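Local coordinates for protein nitrite oxidoreductase subunit A (Kuenenia stuttgartiensis, PDB 7B04) that is a molybdopterin oxidoreductase-family subunit that carries a molybdenum atom, an iron/sulfur cluster and two MD1 groups, at residues His910-Thr921 and Tyr1013-Ser1021; Arg848-Tyr856 and Val1097-Ile1105. All coordinates share one frame; numbering follows the deposited sequence.

Interaction 1 (His910-Thr921 and Tyr1013-Ser1021); sequences HFYCVTPKSRHT and YNCTMMKHS. With MD1 (phosphoric acid 4-(2-amino-4-oxo-3,4,5,6,-tetrahydro-pteridin-6-yl)-2-hydroxy-3,4-dimercapto-but-3-en-yl ester guanylate ester), chain C.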
loop_
_atom_site.group_PDB
_atom_site.type_symbol
_atom_site.label_atom_id
_atom_site.label_comp_id
_atom_site.label_asym_id
_atom_site.label_seq_id
_atom_site.Cartn_x
_atom_site.Cartn_y
_atom_site.Cartn_z
ATOM N N HIS B 910 -25.947 -1.526 15.057
ATOM C CA HIS B 910 -25.179 -2.315 16.013
ATOM C C HIS B 910 -23.905 -2.888 15.403
ATOM O O HIS B 910 -23.440 -3.956 15.805
ATOM C CB HIS B 910 -26.037 -3.444 16.578
ATOM C CG HIS B 910 -26.676 -4.294 15.523
ATOM N ND1 HIS B 910 -27.748 -3.862 14.773
ATOM C CD2 HIS B 910 -26.391 -5.543 15.083
ATOM C CE1 HIS B 910 -28.097 -4.807 13.919
ATOM N NE2 HIS B 910 -27.290 -5.838 14.087
ATOM N N PHE B 911 -23.335 -2.190 14.427
ATOM C CA PHE B 911 -22.077 -2.583 13.805
ATOM C C PHE B 911 -21.071 -1.462 14.000
ATOM O O PHE B 911 -21.337 -0.319 13.617
ATOM C CB PHE B 911 -22.257 -2.861 12.311
ATOM C CG PHE B 911 -22.886 -4.182 12.008
ATOM C CD1 PHE B 911 -22.170 -5.356 12.166
ATOM C CD2 PHE B 911 -24.188 -4.252 11.543
ATOM C CE1 PHE B 911 -22.744 -6.578 11.879
ATOM C CE2 PHE B 911 -24.769 -5.470 11.253
ATOM C CZ PHE B 911 -24.045 -6.635 11.422
ATOM N N TYR B 912 -19.918 -1.782 14.582
ATOM C CA TYR B 912 -18.860 -0.794 14.550
ATOM C C TYR B 912 -18.397 -0.635 13.107
ATOM O O TYR B 912 -18.615 -1.504 12.257
ATOM C CB TYR B 912 -17.687 -1.210 15.441
ATOM C CG TYR B 912 -18.022 -1.369 16.911
ATOM C CD1 TYR B 912 -18.051 -0.273 17.763
ATOM C CD2 TYR B 912 -18.287 -2.621 17.449
ATOM C CE1 TYR B 912 -18.352 -0.421 19.105
ATOM C CE2 TYR B 912 -18.588 -2.777 18.786
ATOM C CZ TYR B 912 -18.619 -1.676 19.611
ATOM O OH TYR B 912 -18.917 -1.832 20.944
ATOM N N CYS B 913 -17.726 0.473 12.834
ATOM C CA CYS B 913 -17.267 0.702 11.466
ATOM C C CYS B 913 -15.928 1.424 11.569
ATOM O O CYS B 913 -15.860 2.654 11.559
ATOM C CB CYS B 913 -18.270 1.490 10.640
ATOM S SG CYS B 913 -17.885 1.532 8.879
ATOM N N VAL B 914 -14.874 0.642 11.633
ATOM C CA VAL B 914 -13.530 1.189 11.703
ATOM C C VAL B 914 -13.119 1.616 10.305
ATOM O O VAL B 914 -13.503 0.996 9.305
ATOM C CB VAL B 914 -12.550 0.150 12.280
ATOM C CG1 VAL B 914 -12.836 -0.106 13.745
ATOM C CG2 VAL B 914 -12.651 -1.140 11.492
ATOM N N THR B 915 -12.369 2.712 10.214
ATOM C CA THR B 915 -11.816 3.153 8.939
ATOM C C THR B 915 -10.311 3.289 9.126
ATOM O O THR B 915 -9.782 4.403 9.259
ATOM C CB THR B 915 -12.455 4.454 8.447
ATOM O OG1 THR B 915 -12.217 5.511 9.384
ATOM C CG2 THR B 915 -13.953 4.267 8.250
ATOM N N PRO B 916 -9.585 2.179 9.108
ATOM C CA PRO B 916 -8.134 2.227 9.278
ATOM C C PRO B 916 -7.493 2.682 7.975
ATOM O O PRO B 916 -8.164 2.933 6.976
ATOM C CB PRO B 916 -7.767 0.774 9.614
ATOM C CG PRO B 916 -9.063 0.109 9.987
ATOM C CD PRO B 916 -10.076 0.795 9.128
ATOM N N LYS B 917 -6.178 2.800 8.002
ATOM C CA LYS B 917 -5.439 3.147 6.802
ATOM C C LYS B 917 -4.826 1.904 6.176
ATOM O O LYS B 917 -4.574 0.897 6.842
ATOM C CB LYS B 917 -4.402 4.220 7.114
ATOM C CG LYS B 917 -5.126 5.483 7.537
ATOM C CD LYS B 917 -4.256 6.699 7.625
ATOM C CE LYS B 917 -5.080 7.849 8.162
ATOM N NZ LYS B 917 -5.328 7.700 9.625
ATOM N N SER B 918 -4.573 1.994 4.877
ATOM C CA SER B 918 -4.238 0.839 4.064
ATOM C C SER B 918 -2.794 0.891 3.593
ATOM O O SER B 918 -2.156 1.947 3.550
ATOM C CB SER B 918 -5.164 0.745 2.847
ATOM O OG SER B 918 -4.773 -0.315 1.993
ATOM N N ARG B 919 -2.288 -0.291 3.249
ATOM C CA ARG B 919 -0.977 -0.401 2.636
ATOM C C ARG B 919 -0.962 0.104 1.199
ATOM O O ARG B 919 0.111 0.425 0.681
ATOM C CB ARG B 919 -0.531 -1.862 2.670
ATOM C CG ARG B 919 -1.549 -2.826 2.103
ATOM C CD ARG B 919 -0.949 -4.198 1.881
ATOM N NE ARG B 919 -0.375 -4.758 3.101
ATOM C CZ ARG B 919 -1.033 -5.550 3.940
ATOM N NH1 ARG B 919 -2.295 -5.877 3.695
ATOM N NH2 ARG B 919 -0.431 -6.018 5.024
ATOM N N HIS B 920 -2.124 0.211 0.561
ATOM C CA HIS B 920 -2.233 0.494 -0.865
ATOM C C HIS B 920 -2.390 1.977 -1.170
ATOM O O HIS B 920 -2.437 2.346 -2.350
ATOM C CB HIS B 920 -3.408 -0.282 -1.467
ATOM C CG HIS B 920 -3.418 -1.735 -1.109
ATOM N ND1 HIS B 920 -2.618 -2.660 -1.740
ATOM C CD2 HIS B 920 -4.135 -2.423 -0.188
ATOM C CE1 HIS B 920 -2.837 -3.856 -1.223
ATOM N NE2 HIS B 920 -3.754 -3.740 -0.279
ATOM N N THR B 921 -2.457 2.830 -0.141
ATOM C CA THR B 921 -2.683 4.264 -0.312
ATOM C C THR B 921 -1.917 5.033 0.763
ATOM O O THR B 921 -1.541 4.486 1.810
ATOM C CB THR B 921 -4.174 4.634 -0.199
ATOM O OG1 THR B 921 -4.661 4.300 1.112
ATOM C CG2 THR B 921 -5.005 3.889 -1.207
ATOM N N TYR B 1013 -18.153 -10.238 14.996
ATOM C CA TYR B 1013 -19.481 -10.110 14.404
ATOM C C TYR B 1013 -19.900 -8.651 14.261
ATOM O O TYR B 1013 -20.394 -8.235 13.207
ATOM C CB TYR B 1013 -20.494 -10.873 15.263
ATOM C CG TYR B 1013 -21.902 -10.900 14.709
ATOM C CD1 TYR B 1013 -22.303 -11.898 13.833
ATOM C CD2 TYR B 1013 -22.832 -9.931 15.070
ATOM C CE1 TYR B 1013 -23.589 -11.931 13.331
ATOM C CE2 TYR B 1013 -24.119 -9.955 14.568
ATOM C CZ TYR B 1013 -24.491 -10.956 13.697
ATOM O OH TYR B 1013 -25.770 -10.988 13.192
ATOM N N ASN B 1014 -19.702 -7.854 15.314
ATOM C CA ASN B 1014 -20.200 -6.484 15.362
ATOM C C ASN B 1014 -19.196 -5.456 14.858
ATOM O O ASN B 1014 -19.267 -4.290 15.261
ATOM C CB ASN B 1014 -20.633 -6.137 16.786
ATOM C CG ASN B 1014 -21.766 -7.009 17.276
ATOM O OD1 ASN B 1014 -21.589 -7.831 18.175
ATOM N ND2 ASN B 1014 -22.945 -6.831 16.690
ATOM N N CYS B 1015 -18.289 -5.827 13.960
ATOM C CA CYS B 1015 -17.260 -4.893 13.528
ATOM C C CYS B 1015 -17.063 -4.999 12.027
ATOM O O CYS B 1015 -16.847 -6.094 11.496
ATOM C CB CYS B 1015 -15.931 -5.147 14.249
ATOM S SG CYS B 1015 -14.620 -3.976 13.819
ATOM N N THR B 1016 -17.134 -3.855 11.359
ATOM C CA THR B 1016 -16.962 -3.745 9.922
ATOM C C THR B 1016 -15.815 -2.785 9.642
ATOM O O THR B 1016 -15.506 -1.908 10.452
ATOM C CB THR B 1016 -18.244 -3.249 9.242
ATOM O OG1 THR B 1016 -18.532 -1.918 9.687
ATOM C CG2 THR B 1016 -19.415 -4.155 9.594
ATOM N N MET B 1017 -15.198 -2.941 8.474
ATOM C CA MET B 1017 -13.981 -2.202 8.171
ATOM C C MET B 1017 -14.029 -1.664 6.752
ATOM O O MET B 1017 -14.363 -2.393 5.813
ATOM C CB MET B 1017 -12.739 -3.090 8.343
ATOM C CG MET B 1017 -11.425 -2.326 8.341
ATOM S SD MET B 1017 -10.759 -1.974 6.699
ATOM C CE MET B 1017 -9.977 -3.534 6.305
ATOM N N MET B 1018 -13.677 -0.391 6.606
ATOM C CA MET B 1018 -13.426 0.226 5.314
ATOM C C MET B 1018 -12.099 0.956 5.403
ATOM O O MET B 1018 -11.864 1.693 6.362
ATOM C CB MET B 1018 -14.539 1.209 4.927
ATOM C CG MET B 1018 -15.923 0.596 4.809
ATOM S SD MET B 1018 -17.144 1.773 4.189
ATOM C CE MET B 1018 -17.329 2.855 5.603
ATOM N N LYS B 1019 -11.233 0.762 4.415
ATOM C CA LYS B 1019 -9.965 1.471 4.438
ATOM C C LYS B 1019 -10.229 2.947 4.166
ATOM O O LYS B 1019 -11.189 3.315 3.484
ATOM C CB LYS B 1019 -8.985 0.869 3.433
ATOM C CG LYS B 1019 -8.431 -0.483 3.878
ATOM C CD LYS B 1019 -7.667 -0.353 5.191
ATOM C CE LYS B 1019 -7.009 -1.663 5.592
ATOM N NZ LYS B 1019 -6.355 -1.593 6.929
ATOM N N HIS B 1020 -9.373 3.798 4.711
ATOM C CA HIS B 1020 -9.622 5.233 4.702
ATOM C C HIS B 1020 -9.171 5.843 3.384
ATOM O O HIS B 1020 -8.185 5.395 2.794
ATOM C CB HIS B 1020 -8.888 5.911 5.863
ATOM C CG HIS B 1020 -8.904 7.406 5.783
ATOM N ND1 HIS B 1020 -10.077 8.124 5.693
ATOM C CD2 HIS B 1020 -7.904 8.320 5.783
ATOM C CE1 HIS B 1020 -9.799 9.413 5.626
ATOM N NE2 HIS B 1020 -8.489 9.561 5.686
ATOM N N SER B 1021 -9.936 6.831 2.893
ATOM C CA SER B 1021 -9.542 7.569 1.691
ATOM C C SER B 1021 -9.437 6.883 0.340
ATOM O O SER B 1021 -8.359 6.505 -0.132
ATOM C CB SER B 1021 -8.267 8.323 1.913
ATOM O OG SER B 1021 -8.536 9.643 2.319
HETATM P PB MD1 C . -4.343 14.471 3.864
HETATM O O3B MD1 C . -3.994 13.202 2.879
HETATM O O1B MD1 C . -5.498 15.230 3.258
HETATM O O2B MD1 C . -3.139 15.379 3.944
HETATM O O3A MD1 C . -4.743 13.998 5.397
HETATM C C10 MD1 C . -4.371 12.750 5.907
HETATM C C11 MD1 C . -5.521 12.200 6.801
HETATM O O11 MD1 C . -6.423 11.193 5.934
HETATM C C12 MD1 C . -5.042 11.638 7.912
HETATM S S12 MD1 C . -3.243 11.470 8.102
HETATM C C13 MD1 C . -5.886 11.102 9.106
HETATM S S13 MD1 C . -4.886 10.393 10.448
HETATM C C14 MD1 C . -7.330 11.073 9.287
HETATM N N15 MD1 C . -7.735 9.529 9.151
HETATM C C16 MD1 C . -9.104 9.260 8.943
HETATM C C15 MD1 C . -9.588 7.861 9.082
HETATM O O14 MD1 C . -8.826 7.003 9.376
HETATM N N17 MD1 C . -11.023 7.543 8.857
HETATM C C17 MD1 C . -12.012 8.662 8.468
HETATM N N16 MD1 C . -13.413 8.350 8.253
HETATM N N18 MD1 C . -11.535 10.086 8.327
HETATM C C20 MD1 C . -10.151 10.419 8.543
HETATM N N8 MD1 C . -9.758 11.757 8.390
HETATM C C7 MD1 C . -8.196 12.058 8.546
HETATM P PA MD1 C . -3.394 13.379 1.351
HETATM O O1A MD1 C . -2.581 12.169 0.962
HETATM O O2A MD1 C . -4.564 13.520 0.421
HETATM O "O5'" MD1 C . -2.494 14.741 1.145
HETATM C "C5'" MD1 C . -1.774 14.824 -0.053
HETATM C "C4'" MD1 C . -2.546 15.692 -1.107
HETATM O "O4'" MD1 C . -1.588 16.768 -1.695
HETATM C "C1'" MD1 C . -1.184 16.233 -3.102
HETATM N N9 MD1 C . 0.291 16.294 -3.296
HETATM C C4 MD1 C . 0.877 17.477 -3.364
HETATM N N3 MD1 C . 0.321 18.852 -3.274
HETATM C C2 MD1 C . 1.215 19.996 -3.382
HETATM N N2 MD1 C . 0.667 21.331 -3.294
HETATM N N1 MD1 C . 2.631 19.814 -3.573
HETATM C C6 MD1 C . 3.158 18.489 -3.658
HETATM O O6 MD1 C . 4.321 18.332 -3.816
HETATM C C5 MD1 C . 2.213 17.284 -3.544
HETATM N N7 MD1 C . 2.425 15.974 -3.587
HETATM C C8 MD1 C . 1.238 15.347 -3.434
HETATM C "C2'" MD1 C . -1.608 15.034 -3.155
HETATM O "O2'" MD1 C . -2.041 14.712 -4.510
HETATM C "C3'" MD1 C . -2.892 14.980 -2.110
HETATM O "O3'" MD1 C . -4.065 15.547 -2.765
#
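Thr1016 turns its hydroxyl back onto the strand beside it, where OG1 donates to Tyr912 O at 2.6 Å, in the carbonyl plane and on a lone pair. The rotation about chi1 (64°) that tucks OG1 between its own backbone N and carbonyl carbon brings it there. The same oxygen also takes the backbone N of Thr1016, from above the carbonyl plane, so one residue grips Tyr912 O twice. Strands 911-914 and 1015-1018 are parallel partners, bonded further by Val914 N to Thr1016 O and Met1018 N to Val914 O. At their start Asn1014 ND2 reaches His910 O at 3.0 Å, with amide and imidazole planes 70° apart, while Phe911 sets its ring edge against Tyr1013 O. On the face that carries Tyr912, Val914 and Cys1015, the Met1017 side chain crosses Val914 at about a right angle, CG lying 3.6 Å from Val914 CG2, and CG also meets Pro916 CD. Past the strands, His1020 lays one ring face on the pterin of MD1, with C16 3.3 Å above the ring centre, and donates from NE2 to MD1 O11 at 2.6 Å. Thr915 OG1 accepts from the pterin's N17, at a modelled distance too short to trust. Lys1019 NZ bonds Lys917 O and also pairs with Glu311. Because His1020 N still bonds Pro916 O beyond the strands, the backbone pairing also sets His1020 and Thr915 against the pterin.

Interaction 2 (Arg848-Tyr856 and Val1097-Ile1105); sequences REGPEATPY and VPKETLVKI. With MD1 (phosphoric acid 4-(2-amino-4-oxo-3,4,5,6,-tetrahydro-pteridin-6-yl)-2-hydroxy-3,4-dimercapto-but-3-en-yl ester guanylate ester), chain C.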
loop_
_atom_site.group_PDB
_atom_site.type_symbol
_atom_site.label_atom_id
_atom_site.label_comp_id
_atom_site.label_asym_id
_atom_site.label_seq_id
_atom_site.Cartn_x
_atom_site.Cartn_y
_atom_site.Cartn_z
ATOM N N ARG B 848 -14.387 4.869 30.216
ATOM C CA ARG B 848 -15.655 5.490 29.868
ATOM C C ARG B 848 -16.112 4.970 28.514
ATOM O O ARG B 848 -15.296 4.768 27.610
ATOM C CB ARG B 848 -15.540 7.020 29.827
ATOM C CG ARG B 848 -15.222 7.658 31.167
ATOM C CD ARG B 848 -15.233 9.175 31.070
ATOM N NE ARG B 848 -16.572 9.693 30.808
ATOM C CZ ARG B 848 -16.858 10.980 30.647
ATOM N NH1 ARG B 848 -18.106 11.359 30.414
ATOM N NH2 ARG B 848 -15.896 11.890 30.717
ATOM N N GLU B 849 -17.418 4.762 28.383
ATOM C CA GLU B 849 -17.992 4.322 27.124
ATOM C C GLU B 849 -18.084 5.501 26.163
ATOM O O GLU B 849 -18.104 6.663 26.570
ATOM C CB GLU B 849 -19.376 3.707 27.334
ATOM C CG GLU B 849 -19.388 2.434 28.171
ATOM C CD GLU B 849 -18.702 1.266 27.485
ATOM O OE1 GLU B 849 -18.707 1.212 26.237
ATOM O OE2 GLU B 849 -18.160 0.394 28.195
ATOM N N GLY B 850 -18.074 5.197 24.873
ATOM C CA GLY B 850 -18.139 6.232 23.874
ATOM C C GLY B 850 -19.491 6.912 23.814
ATOM O O GLY B 850 -20.528 6.320 24.133
ATOM N N PRO B 851 -19.503 8.184 23.404
ATOM C CA PRO B 851 -20.783 8.884 23.220
ATOM C C PRO B 851 -21.625 8.296 22.108
ATOM O O PRO B 851 -22.832 8.555 22.064
ATOM C CB PRO B 851 -20.358 10.325 22.895
ATOM C CG PRO B 851 -18.955 10.431 23.386
ATOM C CD PRO B 851 -18.355 9.076 23.202
ATOM N N GLU B 852 -21.022 7.569 21.174
ATOM C CA GLU B 852 -21.806 6.812 20.205
ATOM C C GLU B 852 -21.336 5.378 19.991
ATOM O O GLU B 852 -22.180 4.522 19.715
ATOM C CB GLU B 852 -21.809 7.543 18.855
ATOM C CG GLU B 852 -22.714 6.936 17.815
ATOM C CD GLU B 852 -22.952 7.869 16.653
ATOM O OE1 GLU B 852 -22.427 9.000 16.691
ATOM O OE2 GLU B 852 -23.659 7.478 15.702
ATOM N N ALA B 853 -20.059 5.060 20.201
ATOM C CA ALA B 853 -19.485 3.758 19.841
ATOM C C ALA B 853 -19.505 2.776 21.016
ATOM O O ALA B 853 -18.472 2.288 21.473
ATOM C CB ALA B 853 -18.070 3.941 19.305
ATOM N N THR B 854 -20.709 2.494 21.511
ATOM C CA THR B 854 -20.866 1.568 22.624
ATOM C C THR B 854 -22.265 0.977 22.576
ATOM O O THR B 854 -23.191 1.630 22.084
ATOM C CB THR B 854 -20.634 2.275 23.966
ATOM O OG1 THR B 854 -20.739 1.328 25.035
ATOM C CG2 THR B 854 -21.655 3.381 24.176
ATOM N N PRO B 855 -22.449 -0.264 23.043
ATOM C CA PRO B 855 -23.812 -0.803 23.162
ATOM C C PRO B 855 -24.577 -0.275 24.364
ATOM O O PRO B 855 -25.810 -0.396 24.393
ATOM C CB PRO B 855 -23.581 -2.320 23.290
ATOM C CG PRO B 855 -22.162 -2.545 22.838
ATOM C CD PRO B 855 -21.430 -1.306 23.238
ATOM N N TYR B 856 -23.890 0.284 25.355
ATOM C CA TYR B 856 -24.454 0.753 26.613
ATOM C C TYR B 856 -24.631 2.274 26.586
ATOM O O TYR B 856 -24.510 2.916 25.535
ATOM C CB TYR B 856 -23.599 0.260 27.780
ATOM C CG TYR B 856 -23.310 -1.222 27.686
ATOM C CD1 TYR B 856 -22.103 -1.682 27.177
ATOM C CD2 TYR B 856 -24.260 -2.165 28.070
ATOM C CE1 TYR B 856 -21.839 -3.034 27.076
ATOM C CE2 TYR B 856 -24.005 -3.521 27.969
ATOM C CZ TYR B 856 -22.789 -3.948 27.470
ATOM O OH TYR B 856 -22.511 -5.292 27.361
ATOM N N VAL B 1097 -12.118 12.258 15.778
ATOM C CA VAL B 1097 -12.342 10.823 15.932
ATOM C C VAL B 1097 -13.321 10.316 14.881
ATOM O O VAL B 1097 -14.538 10.519 15.015
ATOM C CB VAL B 1097 -12.852 10.523 17.348
ATOM C CG1 VAL B 1097 -11.707 10.612 18.301
ATOM C CG2 VAL B 1097 -13.980 11.509 17.751
ATOM N N PRO B 1098 -12.851 9.641 13.828
ATOM C CA PRO B 1098 -13.800 9.095 12.846
ATOM C C PRO B 1098 -14.417 7.774 13.260
ATOM O O PRO B 1098 -15.453 7.394 12.696
ATOM C CB PRO B 1098 -12.945 8.931 11.579
ATOM C CG PRO B 1098 -11.716 9.746 11.824
ATOM C CD PRO B 1098 -11.479 9.659 13.294
ATOM N N LYS B 1099 -13.831 7.075 14.231
ATOM C CA LYS B 1099 -14.298 5.750 14.617
ATOM C C LYS B 1099 -15.407 5.764 15.663
ATOM O O LYS B 1099 -15.993 4.707 15.931
ATOM C CB LYS B 1099 -13.118 4.909 15.108
ATOM C CG LYS B 1099 -12.112 4.667 13.999
ATOM C CD LYS B 1099 -10.963 3.780 14.420
ATOM C CE LYS B 1099 -10.001 3.603 13.256
ATOM N NZ LYS B 1099 -8.885 2.679 13.571
ATOM N N GLU B 1100 -15.716 6.914 16.264
ATOM C CA GLU B 1100 -16.853 6.989 17.178
ATOM C C GLU B 1100 -18.108 7.033 16.318
ATOM O O GLU B 1100 -18.703 8.084 16.060
ATOM C CB GLU B 1100 -16.750 8.189 18.106
ATOM C CG GLU B 1100 -16.086 7.852 19.418
ATOM C CD GLU B 1100 -17.032 7.198 20.405
ATOM O OE1 GLU B 1100 -16.532 6.548 21.345
ATOM O OE2 GLU B 1100 -18.264 7.334 20.246
ATOM N N THR B 1101 -18.509 5.850 15.868
ATOM C CA THR B 1101 -19.664 5.706 15.005
ATOM C C THR B 1101 -20.096 4.251 15.025
ATOM O O THR B 1101 -19.297 3.351 15.297
ATOM C CB THR B 1101 -19.357 6.152 13.566
ATOM O OG1 THR B 1101 -20.576 6.464 12.881
ATOM C CG2 THR B 1101 -18.612 5.060 12.802
ATOM N N LEU B 1102 -21.380 4.042 14.777
ATOM C CA LEU B 1102 -21.928 2.725 14.510
ATOM C C LEU B 1102 -22.793 2.815 13.267
ATOM O O LEU B 1102 -23.333 3.873 12.943
ATOM C CB LEU B 1102 -22.731 2.158 15.669
ATOM C CG LEU B 1102 -21.907 1.927 16.928
ATOM C CD1 LEU B 1102 -22.783 2.112 18.133
ATOM C CD2 LEU B 1102 -21.282 0.548 16.919
ATOM N N VAL B 1103 -22.906 1.692 12.573
ATOM C CA VAL B 1103 -23.523 1.687 11.221
ATOM C C VAL B 1103 -24.577 0.595 11.105
ATOM O O VAL B 1103 -24.527 -0.330 11.860
ATOM C CB VAL B 1103 -22.388 1.444 10.207
ATOM C CG1 VAL B 1103 -22.746 1.813 8.795
ATOM C CG2 VAL B 1103 -21.151 2.203 10.595
ATOM N N LYS B 1104 -25.494 0.776 10.162
ATOM C CA LYS B 1104 -26.525 -0.204 9.763
ATOM C C LYS B 1104 -26.149 -0.696 8.363
ATOM O O LYS B 1104 -25.778 0.120 7.544
ATOM C CB LYS B 1104 -27.900 0.450 9.691
ATOM C CG LYS B 1104 -29.051 -0.528 9.615
ATOM C CD LYS B 1104 -30.401 0.098 9.790
ATOM C CE LYS B 1104 -30.815 0.941 8.610
ATOM N NZ LYS B 1104 -32.205 1.423 8.751
ATOM N N ILE B 1105 -26.186 -2.003 8.144
ATOM C CA ILE B 1105 -25.846 -2.598 6.826
ATOM C C ILE B 1105 -27.089 -3.281 6.282
ATOM O O ILE B 1105 -27.734 -3.990 7.018
ATOM C CB ILE B 1105 -24.711 -3.619 6.980
ATOM C CG1 ILE B 1105 -23.723 -3.202 8.060
ATOM C CG2 ILE B 1105 -23.998 -3.824 5.669
ATOM C CD1 ILE B 1105 -22.660 -2.306 7.540
HETATM P PB MD1 C . -4.343 14.471 3.864
HETATM O O3B MD1 C . -3.994 13.202 2.879
HETATM O O1B MD1 C . -5.498 15.230 3.258
HETATM O O2B MD1 C . -3.139 15.379 3.944
HETATM O O3A MD1 C . -4.743 13.998 5.397
HETATM C C10 MD1 C . -4.371 12.750 5.907
HETATM C C11 MD1 C . -5.521 12.200 6.801
HETATM O O11 MD1 C . -6.423 11.193 5.934
HETATM C C12 MD1 C . -5.042 11.638 7.912
HETATM S S12 MD1 C . -3.243 11.470 8.102
HETATM C C13 MD1 C . -5.886 11.102 9.106
HETATM S S13 MD1 C . -4.886 10.393 10.448
HETATM C C14 MD1 C . -7.330 11.073 9.287
HETATM N N15 MD1 C . -7.735 9.529 9.151
HETATM C C16 MD1 C . -9.104 9.260 8.943
HETATM C C15 MD1 C . -9.588 7.861 9.082
HETATM O O14 MD1 C . -8.826 7.003 9.376
HETATM N N17 MD1 C . -11.023 7.543 8.857
HETATM C C17 MD1 C . -12.012 8.662 8.468
HETATM N N16 MD1 C . -13.413 8.350 8.253
HETATM N N18 MD1 C . -11.535 10.086 8.327
HETATM C C20 MD1 C . -10.151 10.419 8.543
HETATM N N8 MD1 C . -9.758 11.757 8.390
HETATM C C7 MD1 C . -8.196 12.058 8.546
HETATM P PA MD1 C . -3.394 13.379 1.351
HETATM O O1A MD1 C . -2.581 12.169 0.962
HETATM O O2A MD1 C . -4.564 13.520 0.421
HETATM O "O5'" MD1 C . -2.494 14.741 1.145
HETATM C "C5'" MD1 C . -1.774 14.824 -0.053
HETATM C "C4'" MD1 C . -2.546 15.692 -1.107
HETATM O "O4'" MD1 C . -1.588 16.768 -1.695
HETATM C "C1'" MD1 C . -1.184 16.233 -3.102
HETATM N N9 MD1 C . 0.291 16.294 -3.296
HETATM C C4 MD1 C . 0.877 17.477 -3.364
HETATM N N3 MD1 C . 0.321 18.852 -3.274
HETATM C C2 MD1 C . 1.215 19.996 -3.382
HETATM N N2 MD1 C . 0.667 21.331 -3.294
HETATM N N1 MD1 C . 2.631 19.814 -3.573
HETATM C C6 MD1 C . 3.158 18.489 -3.658
HETATM O O6 MD1 C . 4.321 18.332 -3.816
HETATM C C5 MD1 C . 2.213 17.284 -3.544
HETATM N N7 MD1 C . 2.425 15.974 -3.587
HETATM C C8 MD1 C . 1.238 15.347 -3.434
HETATM C "C2'" MD1 C . -1.608 15.034 -3.155
HETATM O "O2'" MD1 C . -2.041 14.712 -4.510
HETATM C "C3'" MD1 C . -2.892 14.980 -2.110
HETATM O "O3'" MD1 C . -4.065 15.547 -2.765
HETATM O O HOH W 1 -24.756 6.528 13.449
#
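A single carboxylate oxygen, Glu1100 OE2, takes two consecutive backbone N-H groups of the facing loop. Glu852 N comes nearly along the C-O axis at 2.9 Å; Ala853 N is also 2.9 Å from Glu1100 OE2 but approaches from above the carboxylate plane, 42° out of it. A bend at chi2 (-81°) swings the carboxylate over to the loop, and the Glu1100 side chain crosses that of Pro851 at about a right angle, with Pro851 CD 3.4 Å from Glu1100 OE2. Ala853 points its methyl at the same group, CB lying 3.6 Å from Glu1100 CD. Both donors are buried, and the two N-H groups would tend to favour the ionised acid, against the opposing effect of the nearby Glu852 carboxylate. Ala853 and Glu1100 each sit at the centre of an inverse gamma turn, so two tight turns face each other here. Next along, Leu1102 sends CD1 in beside Glu852 O. The Glu852 chain runs extended, with CG anti to its backbone N (-174°), and its OE2 accepts a hydrogen bond from a water at 2.7 Å; the same water donates to Leu1102 O. Arg984 completes a salt bridge to the same carboxylate. Just before Glu1100, Pro1098 CB packs 3.3 Å from C17 of the MD1 that His1020 faces, while Lys1099 forms a salt bridge with the other MD1. The contact therefore ties a turn-rich loop to the lead-in of strand 1102-1109, whose Pro1098 and Lys1099 line the MD1 pockets, consistent with the C-terminal cofactor-binding domain of this family.

In the fold
Following the chain from the N terminus, the loop 848-856 comes first and is met by 1097-1105 only after 240 residues, so interaction 2 closes a long loop. Interaction 1 lies entirely within it: 910-921 pairs with 1013-1021 after 91 residues, and the two loops nest without crossing. They meet in one six-stranded mixed sheet, because strand 1102-1109 runs alongside strand 911-914 on the side away from strand 1015-1018. Phe911 O lies 2.8 Å from Val1103 N, a probable hydrogen bond, and Leu1102 packs on the Tyr912 ring. Both contacts reach the same MD1, so the loop 848-856, the sheet and the cofactor site adjoin one another.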